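Purine-binding protein BAB2_0673 (PDB 3S99) binds adenine and probably other purines such as guanine, and may serve as the substrate-binding component of an ABC-type purine uptake system. Local coordinates at residues A[45-48]-A[49-53]; A[135-138]-A[139-143]; A[217-220]-A[221-224]. One frame throughout, in Å; residues are numbered along the deposited sequence.

Interaction 1 (A[45-48]-A[49-53])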
ATOM      1  N   GLN A  45      -2.699   9.597  -3.974  1.00 18.92           N
ATOM      2  CA  GLN A  45      -3.613   9.338  -2.859  1.00 18.63           C
ATOM      3  C   GLN A  45      -3.216  10.112  -1.606  1.00 18.08           C
ATOM      4  O   GLN A  45      -4.066  10.650  -0.916  1.00 17.92           O
ATOM      5  CB  GLN A  45      -3.641   7.859  -2.481  1.00 18.62           C
ATOM      6  CG  GLN A  45      -4.709   6.972  -3.056  1.00 21.17           C
ATOM      7  CD  GLN A  45      -6.103   7.546  -3.202  1.00 21.16           C
ATOM      8  OE1 GLN A  45      -6.457   8.001  -4.271  1.00 23.45           O
ATOM      9  NE2 GLN A  45      -6.907   7.466  -2.157  1.00 22.20           N
ATOM     10  N   HIS A  46      -1.919  10.176  -1.298  1.00 17.84           N
ATOM     11  CA  HIS A  46      -1.493  11.064  -0.214  1.00 16.42           C
ATOM     12  C   HIS A  46      -1.898  12.514  -0.450  1.00 16.56           C
ATOM     13  O   HIS A  46      -2.411  13.177   0.457  1.00 14.89           O
ATOM     14  CB  HIS A  46       0.002  10.929   0.071  1.00 16.27           C
ATOM     15  CG  HIS A  46       0.362   9.666   0.783  1.00 15.96           C
ATOM     16  ND1 HIS A  46       0.027   9.433   2.112  1.00 13.96           N
ATOM     17  CD2 HIS A  46       1.036   8.568   0.360  1.00 15.22           C
ATOM     18  CE1 HIS A  46       0.500   8.253   2.466  1.00 15.50           C
ATOM     19  NE2 HIS A  46       1.096   7.697   1.420  1.00 13.59           N
ATOM     20  N   ASP A  47      -1.721  13.000  -1.683  1.00 17.52           N
ATOM     21  CA  ASP A  47      -1.952  14.391  -1.973  1.00 17.02           C
ATOM     22  C   ASP A  47      -3.443  14.671  -2.076  1.00 18.37           C
ATOM     23  O   ASP A  47      -3.866  15.760  -1.726  1.00 17.05           O
ATOM     24  CB  ASP A  47      -1.275  14.772  -3.281  1.00 18.38           C
ATOM     25  CG  ASP A  47      -1.158  16.267  -3.478  1.00 17.08           C
ATOM     26  OD1 ASP A  47      -0.426  16.949  -2.696  1.00 18.91           O
ATOM     27  OD2 ASP A  47      -1.771  16.749  -4.435  1.00 17.51           O
ATOM     28  N   GLN A  48      -4.233  13.707  -2.548  1.00 18.51           N
ATOM     29  CA  GLN A  48      -5.700  13.867  -2.525  1.00 19.79           C
ATOM     30  C   GLN A  48      -6.188  13.928  -1.080  1.00 18.77           C
ATOM     31  O   GLN A  48      -7.171  14.582  -0.789  1.00 20.00           O
ATOM     32  CB  GLN A  48      -6.418  12.747  -3.295  1.00 20.42           C
ATOM     33  CG  GLN A  48      -6.128  12.759  -4.777  1.00 22.31           C
ATOM     34  CD  GLN A  48      -6.837  13.893  -5.466  1.00 25.42           C
ATOM     35  OE1 GLN A  48      -6.242  14.918  -5.788  1.00 27.66           O
ATOM     36  NE2 GLN A  48      -8.114  13.721  -5.678  1.00 26.58           N
ATOM     37  N   ALA A  49      -5.501  13.245  -0.182  1.00 17.70           N
ATOM     38  CA  ALA A  49      -5.821  13.281   1.264  1.00 16.61           C
ATOM     39  C   ALA A  49      -5.365  14.609   1.872  1.00 17.14           C
ATOM     40  O   ALA A  49      -6.059  15.206   2.730  1.00 18.12           O
ATOM     41  CB  ALA A  49      -5.182  12.074   1.973  1.00 14.50           C
ATOM     42  N   ARG A  50      -4.246  15.149   1.396  1.00 16.57           N
ATOM     43  CA  ARG A  50      -3.884  16.520   1.782  1.00 16.88           C
ATOM     44  C   ARG A  50      -5.013  17.489   1.400  1.00 18.64           C
ATOM     45  O   ARG A  50      -5.400  18.332   2.193  1.00 17.31           O
ATOM     46  CB  ARG A  50      -2.598  16.964   1.120  1.00 16.68           C
ATOM     47  CG  ARG A  50      -2.104  18.320   1.533  1.00 16.07           C
ATOM     48  CD  ARG A  50      -0.886  18.786   0.689  1.00 16.57           C
ATOM     49  NE  ARG A  50      -1.221  18.832  -0.744  1.00 17.34           N
ATOM     50  CZ  ARG A  50      -1.966  19.760  -1.339  1.00 20.22           C
ATOM     51  NH1 ARG A  50      -2.456  20.800  -0.668  1.00 18.71           N
ATOM     52  NH2 ARG A  50      -2.217  19.656  -2.646  1.00 23.59           N
ATOM     53  N   LYS A  51      -5.519  17.358   0.176  1.00 20.02           N
ATOM     54  CA  LYS A  51      -6.623  18.202  -0.294  1.00 22.69           C
ATOM     55  C   LYS A  51      -7.906  18.050   0.521  1.00 22.59           C
ATOM     56  O   LYS A  51      -8.607  19.031   0.744  1.00 24.55           O
ATOM     57  CB  LYS A  51      -6.899  17.930  -1.765  1.00 23.43           C
ATOM     58  CG  LYS A  51      -5.793  18.445  -2.680  1.00 25.84           C
ATOM     59  CD  LYS A  51      -6.085  18.031  -4.136  1.00 30.01           C
ATOM     60  CE  LYS A  51      -5.178  18.728  -5.129  1.00 31.32           C
ATOM     61  NZ  LYS A  51      -5.415  18.134  -6.470  1.00 34.25           N
ATOM     62  N   GLU A  52      -8.195  16.831   0.972  1.00 23.50           N
ATOM     63  CA  GLU A  52      -9.324  16.574   1.880  1.00 24.28           C
ATOM     64  C   GLU A  52      -9.140  17.323   3.198  1.00 24.28           C
ATOM     65  O   GLU A  52     -10.067  17.967   3.709  1.00 25.04           O
ATOM     66  CB  GLU A  52      -9.511  15.081   2.109  1.00 23.61           C
ATOM     67  CG  GLU A  52     -10.055  14.396   0.878  1.00 27.00           C
ATOM     68  CD  GLU A  52     -10.102  12.865   0.939  1.00 27.48           C
ATOM     69  OE1 GLU A  52      -9.852  12.254   1.981  1.00 27.06           O
ATOM     70  OE2 GLU A  52     -10.432  12.260  -0.096  1.00 34.42           O
ATOM     71  N   LEU A  53      -7.919  17.290   3.715  1.00 23.14           N
ATOM     72  CA  LEU A  53      -7.582  18.073   4.903  1.00 22.92           C
ATOM     73  C   LEU A  53      -7.868  19.560   4.680  1.00 24.12           C
ATOM     74  O   LEU A  53      -8.511  20.207   5.522  1.00 24.06           O
ATOM     75  CB  LEU A  53      -6.107  17.867   5.261  1.00 21.77           C
ATOM     76  CG  LEU A  53      -5.499  18.738   6.345  1.00 22.26           C
ATOM     77  CD1 LEU A  53      -6.253  18.518   7.675  1.00 19.30           C
ATOM     78  CD2 LEU A  53      -3.968  18.430   6.452  1.00 19.94           C
TER
HETATM   79  O   HOH W   1      -3.420  15.507  -6.146  1.00 28.70           O
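An i to i+3 salt bridge within one helix, Asp-47 to Arg-50, marks this local contact in helix 42-57, the connecting helix of a beta-alpha-beta unit with strands 27-32 and 61-66. Arg-50 approaches side-on and gives two N-H groups to one oxygen: NE lies 2.8 Å from Asp-47 OD1, nearly straight at 166°, and NH2 lies 3.2 Å from the same OD1. Both come from one face of the carboxylate, although OD1 stays in the guanidinium plane; the two planes are 46° apart. The Arg-50 chain leaves with CG anti to its own N and then bends at chi3 (58°), which turns NE and NH2 back toward Asp-47. Asp-47 OD1 is also hydrogen-bonded to Tyr-33 OH. Asp-47 OD2 takes a 2.7 Å hydrogen bond from a water that also donates to Gln-48 OE1 (2.9 Å), while Lys-51 NZ reaches that water and Gln-48 OE1 through weak bonds. Backbone bonds such as Lys-51 N to Asp-47 O (3.0 Å) continue the alpha-helical pattern. Asp-47 and Arg-50 rest on Phe-65 of strand 61-66, Leu-53 reaches strand 27-32, and Ala-49 packs on Tyr-259 of helix 256-268.

Interaction 2 (A[135-138]-A[139-143])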
ATOM      1  N   GLY A 135      -6.509  -6.061   1.235  1.00 13.93           N
ATOM      2  CA  GLY A 135      -6.946  -5.837  -0.138  1.00 12.88           C
ATOM      3  C   GLY A 135      -6.318  -6.817  -1.094  1.00 13.20           C
ATOM      4  O   GLY A 135      -6.947  -7.242  -2.049  1.00 14.14           O
ATOM      5  N   ARG A 136      -5.071  -7.186  -0.853  1.00 12.34           N
ATOM      6  CA  ARG A 136      -4.405  -8.137  -1.716  1.00 12.00           C
ATOM      7  C   ARG A 136      -5.142  -9.482  -1.731  1.00 12.26           C
ATOM      8  O   ARG A 136      -5.168 -10.171  -2.753  1.00 12.65           O
ATOM      9  CB  ARG A 136      -2.987  -8.376  -1.232  1.00 11.82           C
ATOM     10  CG  ARG A 136      -2.083  -7.157  -1.349  1.00 13.34           C
ATOM     11  CD  ARG A 136      -1.670  -6.937  -2.768  1.00 13.58           C
ATOM     12  NE  ARG A 136      -0.761  -5.792  -2.855  1.00 14.94           N
ATOM     13  CZ  ARG A 136      -0.346  -5.231  -3.974  1.00 12.21           C
ATOM     14  NH1 ARG A 136      -0.757  -5.656  -5.151  1.00 13.83           N
ATOM     15  NH2 ARG A 136       0.496  -4.209  -3.898  1.00 14.89           N
ATOM     16  N   TYR A 137      -5.712  -9.867  -0.596  1.00 11.54           N
ATOM     17  CA  TYR A 137      -6.369 -11.156  -0.499  1.00 12.44           C
ATOM     18  C   TYR A 137      -7.569 -11.191  -1.411  1.00 12.21           C
ATOM     19  O   TYR A 137      -7.721 -12.121  -2.198  1.00 12.73           O
ATOM     20  CB  TYR A 137      -6.753 -11.467   0.941  1.00 12.54           C
ATOM     21  CG  TYR A 137      -7.267 -12.860   1.137  1.00 14.57           C
ATOM     22  CD1 TYR A 137      -8.633 -13.123   1.068  1.00 17.08           C
ATOM     23  CD2 TYR A 137      -6.398 -13.920   1.413  1.00 15.75           C
ATOM     24  CE1 TYR A 137      -9.117 -14.377   1.266  1.00 17.69           C
ATOM     25  CE2 TYR A 137      -6.877 -15.177   1.639  1.00 16.10           C
ATOM     26  CZ  TYR A 137      -8.226 -15.402   1.550  1.00 17.45           C
ATOM     27  OH  TYR A 137      -8.712 -16.650   1.740  1.00 20.08           O
ATOM     28  N   VAL A 138      -8.396 -10.153  -1.337  1.00 11.48           N
ATOM     29  CA  VAL A 138      -9.505  -9.987  -2.222  1.00 11.81           C
ATOM     30  C   VAL A 138      -9.090 -10.012  -3.692  1.00 13.13           C
ATOM     31  O   VAL A 138      -9.713 -10.675  -4.507  1.00 12.54           O
ATOM     32  CB  VAL A 138     -10.244  -8.648  -1.971  1.00 12.25           C
ATOM     33  CG1 VAL A 138     -11.488  -8.613  -2.794  1.00 13.27           C
ATOM     34  CG2 VAL A 138     -10.557  -8.458  -0.491  1.00 11.58           C
ATOM     35  N   GLN A 139      -8.002  -9.301  -4.037  1.00 13.77           N
ATOM     36  CA  GLN A 139      -7.545  -9.324  -5.414  1.00 13.68           C
ATOM     37  C   GLN A 139      -7.114 -10.721  -5.843  1.00 14.84           C
ATOM     38  O   GLN A 139      -7.248 -11.082  -7.009  1.00 16.07           O
ATOM     39  CB  GLN A 139      -6.415  -8.268  -5.636  1.00 13.64           C
ATOM     40  CG  GLN A 139      -6.931  -6.864  -5.373  1.00 12.27           C
ATOM     41  CD  GLN A 139      -6.000  -5.702  -5.680  1.00 13.50           C
ATOM     42  OE1 GLN A 139      -6.491  -4.599  -5.898  1.00 13.28           O
ATOM     43  NE2 GLN A 139      -4.674  -5.917  -5.653  1.00 11.26           N
ATOM     44  N   GLY A 140      -6.545 -11.495  -4.929  1.00 14.24           N
ATOM     45  CA  GLY A 140      -6.089 -12.832  -5.256  1.00 14.61           C
ATOM     46  C   GLY A 140      -7.280 -13.719  -5.571  1.00 15.55           C
ATOM     47  O   GLY A 140      -7.265 -14.491  -6.540  1.00 15.82           O
ATOM     48  N   VAL A 141      -8.332 -13.590  -4.763  1.00 15.75           N
ATOM     49  CA  VAL A 141      -9.576 -14.321  -5.010  1.00 16.12           C
ATOM     50  C   VAL A 141     -10.077 -13.993  -6.422  1.00 17.29           C
ATOM     51  O   VAL A 141     -10.412 -14.886  -7.200  1.00 17.89           O
ATOM     52  CB  VAL A 141     -10.640 -13.986  -3.961  1.00 16.07           C
ATOM     53  CG1 VAL A 141     -11.993 -14.586  -4.361  1.00 15.02           C
ATOM     54  CG2 VAL A 141     -10.193 -14.500  -2.570  1.00 14.31           C
ATOM     55  N   ILE A 142     -10.123 -12.707  -6.747  1.00 18.25           N
ATOM     56  CA  ILE A 142     -10.625 -12.261  -8.050  1.00 18.57           C
ATOM     57  C   ILE A 142      -9.731 -12.803  -9.152  1.00 19.03           C
ATOM     58  O   ILE A 142     -10.225 -13.314 -10.152  1.00 19.33           O
ATOM     59  CB  ILE A 142     -10.696 -10.707  -8.160  1.00 18.60           C
ATOM     60  CG1 ILE A 142     -11.747 -10.130  -7.170  1.00 20.17           C
ATOM     61  CG2 ILE A 142     -11.040 -10.300  -9.566  1.00 18.36           C
ATOM     62  CD1 ILE A 142     -11.520  -8.636  -6.792  1.00 16.59           C
ATOM     63  N   ALA A 143      -8.418 -12.689  -8.961  1.00 18.09           N
ATOM     64  CA  ALA A 143      -7.467 -13.125  -9.953  1.00 18.95           C
ATOM     65  C   ALA A 143      -7.643 -14.601 -10.287  1.00 18.68           C
ATOM     66  O   ALA A 143      -7.607 -14.980 -11.450  1.00 19.69           O
ATOM     67  CB  ALA A 143      -6.038 -12.849  -9.502  1.00 18.21           C
TER
HETATM   68  O   HOH W   2      -2.653  -7.672  -5.916  1.00 12.91           O
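The guanidinium of Arg-136 and the side-chain amide of Gln-139 are turned almost perpendicular, their planes 81° apart, with Arg-136 NH1 and Gln-139 NE2 4.0 Å from each other. A water joins them: it sits at the guanidinium edge, in plane, and accepts from Arg-136 NH1 at 2.9 Å and from Gln-139 NE2 at 2.7 Å. Arg-136 bends at chi2 (-76°), whereas Gln-139 runs extended beyond CG, and these shapes bring the two polar ends around the same water. The other terminal nitrogen, Arg-136 NH2, is bound by the backbone O of Gln-214, so the guanidinium is fixed at two of its corners. On another side of the helix the Tyr-137 ring meets Val-141 obliquely, Tyr-137 CE1 lying 4.0 Å from Val-141 CG2. All this belongs to helix 132-146, which leads from strand 125-130 of the first parallel sheet to strand 151-156 of the second sheet; it is thus part of a crossing between the two lobes of a type I periplasmic-binding-protein fold. Backbone bonds of the alpha-helical kind run through it, Val-141 N to Tyr-137 O at 3.0 Å and Ile-142 N to Val-138 O at 3.1 Å. Ile-142 CG1 lies beside this second carbonyl, and Ile-142 CD1 goes on to touch Val-138 CG1 at 4.0 Å. Other elements pack against this helix: Val-138 and Ile-142 meet Ala-301 and Val-141 meets Leu-300 of helix 295-310, while Gln-139 and Ile-142 rest on Phe-233 of strand 231-236.

Interaction 3 (A[217-220]-A[221-224]). With ADE (adenine), chain T.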
ATOM      1  N   ASP A 217       4.226   2.531  -7.547  1.00 16.60           N
ATOM      2  CA  ASP A 217       3.398   3.709  -7.230  1.00 16.73           C
ATOM      3  C   ASP A 217       2.578   4.282  -8.377  1.00 17.51           C
ATOM      4  O   ASP A 217       1.652   5.062  -8.146  1.00 16.44           O
ATOM      5  CB  ASP A 217       4.311   4.816  -6.662  1.00 16.92           C
ATOM      6  CG  ASP A 217       4.862   4.479  -5.263  1.00 17.97           C
ATOM      7  OD1 ASP A 217       4.471   3.406  -4.708  1.00 19.65           O
ATOM      8  OD2 ASP A 217       5.656   5.311  -4.703  1.00 19.34           O
ATOM      9  N   SER A 218       2.912   3.923  -9.617  1.00 18.61           N
ATOM     10  CA  SER A 218       2.390   4.679 -10.751  1.00 20.06           C
ATOM     11  C   SER A 218       1.368   3.906 -11.565  1.00 19.80           C
ATOM     12  O   SER A 218       1.205   2.695 -11.404  1.00 20.56           O
ATOM     13  CB  SER A 218       3.524   5.150 -11.687  1.00 20.87           C
ATOM     14  OG  SER A 218       3.797   4.158 -12.648  1.00 20.81           O
ATOM     15  N   THR A 219       0.711   4.626 -12.458  1.00 20.49           N
ATOM     16  CA  THR A 219      -0.199   4.026 -13.448  1.00 21.67           C
ATOM     17  C   THR A 219       0.489   3.440 -14.693  1.00 22.28           C
ATOM     18  O   THR A 219      -0.213   3.052 -15.629  1.00 21.62           O
ATOM     19  CB  THR A 219      -1.181   5.054 -13.991  1.00 22.36           C
ATOM     20  OG1 THR A 219      -0.443   6.212 -14.383  1.00 22.63           O
ATOM     21  CG2 THR A 219      -2.206   5.434 -12.944  1.00 21.33           C
ATOM     22  N   ALA A 220       1.831   3.407 -14.733  1.00 22.28           N
ATOM     23  CA  ALA A 220       2.541   2.939 -15.958  1.00 23.23           C
ATOM     24  C   ALA A 220       2.134   1.513 -16.364  1.00 22.76           C
ATOM     25  O   ALA A 220       1.766   1.273 -17.518  1.00 23.89           O
ATOM     26  CB  ALA A 220       4.034   3.024 -15.789  1.00 23.82           C
ATOM     27  N   ALA A 221       2.160   0.576 -15.423  1.00 21.55           N
ATOM     28  CA  ALA A 221       1.853  -0.836 -15.746  1.00 21.14           C
ATOM     29  C   ALA A 221       0.404  -1.053 -16.148  1.00 21.47           C
ATOM     30  O   ALA A 221       0.142  -1.817 -17.080  1.00 21.34           O
ATOM     31  CB  ALA A 221       2.233  -1.778 -14.613  1.00 20.09           C
ATOM     32  N   ILE A 222      -0.535  -0.382 -15.478  1.00 20.99           N
ATOM     33  CA  ILE A 222      -1.944  -0.595 -15.796  1.00 21.74           C
ATOM     34  C   ILE A 222      -2.335  -0.077 -17.165  1.00 22.97           C
ATOM     35  O   ILE A 222      -3.210  -0.648 -17.795  1.00 23.70           O
ATOM     36  CB  ILE A 222      -2.922  -0.017 -14.714  1.00 21.08           C
ATOM     37  CG1 ILE A 222      -4.242  -0.803 -14.754  1.00 21.18           C
ATOM     38  CG2 ILE A 222      -3.121   1.484 -14.869  1.00 21.53           C
ATOM     39  CD1 ILE A 222      -5.222  -0.502 -13.638  1.00 18.51           C
ATOM     40  N   GLN A 223      -1.688   0.991 -17.626  1.00 24.60           N
ATOM     41  CA  GLN A 223      -1.912   1.475 -18.987  1.00 26.37           C
ATOM     42  C   GLN A 223      -1.315   0.497 -19.981  1.00 26.25           C
ATOM     43  O   GLN A 223      -1.911   0.263 -21.028  1.00 27.75           O
ATOM     44  CB  GLN A 223      -1.317   2.880 -19.210  1.00 27.63           C
ATOM     45  CG  GLN A 223      -2.056   4.002 -18.450  1.00 29.96           C
ATOM     46  CD  GLN A 223      -1.472   5.389 -18.720  1.00 33.32           C
ATOM     47  OE1 GLN A 223      -0.733   5.939 -17.897  1.00 36.84           O
ATOM     48  NE2 GLN A 223      -1.798   5.951 -19.869  1.00 33.08           N
ATOM     49  N   VAL A 224      -0.139  -0.061 -19.682  1.00 25.06           N
ATOM     50  CA  VAL A 224       0.431  -1.084 -20.575  1.00 24.85           C
ATOM     51  C   VAL A 224      -0.541  -2.258 -20.673  1.00 25.54           C
ATOM     52  O   VAL A 224      -0.875  -2.719 -21.778  1.00 24.71           O
ATOM     53  CB  VAL A 224       1.779  -1.617 -20.081  1.00 24.40           C
ATOM     54  CG1 VAL A 224       2.148  -2.874 -20.847  1.00 24.49           C
ATOM     55  CG2 VAL A 224       2.903  -0.520 -20.199  1.00 25.09           C
TER
HETATM   56  N9  ADE T 400       6.142   3.183   1.687  1.00 15.21           N
HETATM   57  C8  ADE T 400       5.389   2.107   2.104  1.00 17.36           C
HETATM   58  N7  ADE T 400       4.619   1.583   1.181  1.00 17.16           N
HETATM   59  C5  ADE T 400       4.935   2.411   0.098  1.00 17.93           C
HETATM   60  C6  ADE T 400       4.455   2.371  -1.183  1.00 19.18           C
HETATM   61  N6  ADE T 400       3.533   1.436  -1.455  1.00 15.52           N
HETATM   62  N1  ADE T 400       4.921   3.303  -2.076  1.00 18.08           N
HETATM   63  C2  ADE T 400       5.837   4.196  -1.665  1.00 19.72           C
HETATM   64  N3  ADE T 400       6.377   4.330  -0.453  1.00 18.95           N
HETATM   65  C4  ADE T 400       5.861   3.387   0.369  1.00 16.70           C
HETATM   66  O   HOH W   3      -0.013   0.764 -12.963  1.00 19.95           O
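Thr-219 O accepts the backbone N-H of Gln-223 at 3.2 Å (N-H...O 159°), the first bond of the helix that starts here, and two side chains close around the same oxygen. Ile-222 CG2 comes within 3.4 Å of Thr-219 O, and Gln-223 CG within 3.5 Å of it. Gln-223 sets CG anti to its carbonyl carbon (chi1 -69°) and then stays extended, which carries its amide back over the start of the helix toward the Thr-219 hydroxyl. One residue on, Val-224 N repeats the pattern with Ala-220 O at 3.2 Å. Thr-219 holds the N-cap position, but its side chain makes no capping bond. Ser-218 OG accepts the N-H of Ala-220 at 3.0 Å, nearly straight (165°), forming an ST turn. A water accepts the N-H of Ile-222, with Ile-222 N 2.8 Å away, and lies 2.8 Å from Ser-218 O. Further out, Glu-197 is hydrogen-bonded to Ser-218 OG and Gln-214 NE2 to Ser-218 O, while Ala-221 and Val-224 pack on Ala-201 of helix 194-206. At the far end of the loop Asp-217 directs its carboxylate to the bound adenine, Asp-217 OD1 lying 2.7 Å from the ring atom N1; backbone bonds with Trp-42 and Trp-191 hold this residue in place. A loop that follows a parallel strand, here 211-214, and presents a ligand-binding residue to the cleft before running into the next helix, 220-227, is how type I periplasmic-binding-protein folds build their ligand site.

The three contacts are separate. The centres of interaction 1 and interaction 2 lie about 26 Å apart, those of interaction 1 and interaction 3 about 21 Å, and those of interaction 2 and interaction 3 about 18 Å. They lie around the adenine pocket; interaction 3 alone contributes a pocket residue, Asp-217. In interaction 1 the side chain of His-46, and in interaction 2 that of Arg-136, has its nearest atoms about 7 Å from adenine. Shared neighbours connect them: Trp-42, itself in the pocket, packs edge-to-face with His-46 and shares a backbone hydrogen bond with Asp-217; Gln-214 uses its backbone O for Arg-136 and its side-chain NE2 for Ser-218, tying interaction 2 to interaction 3.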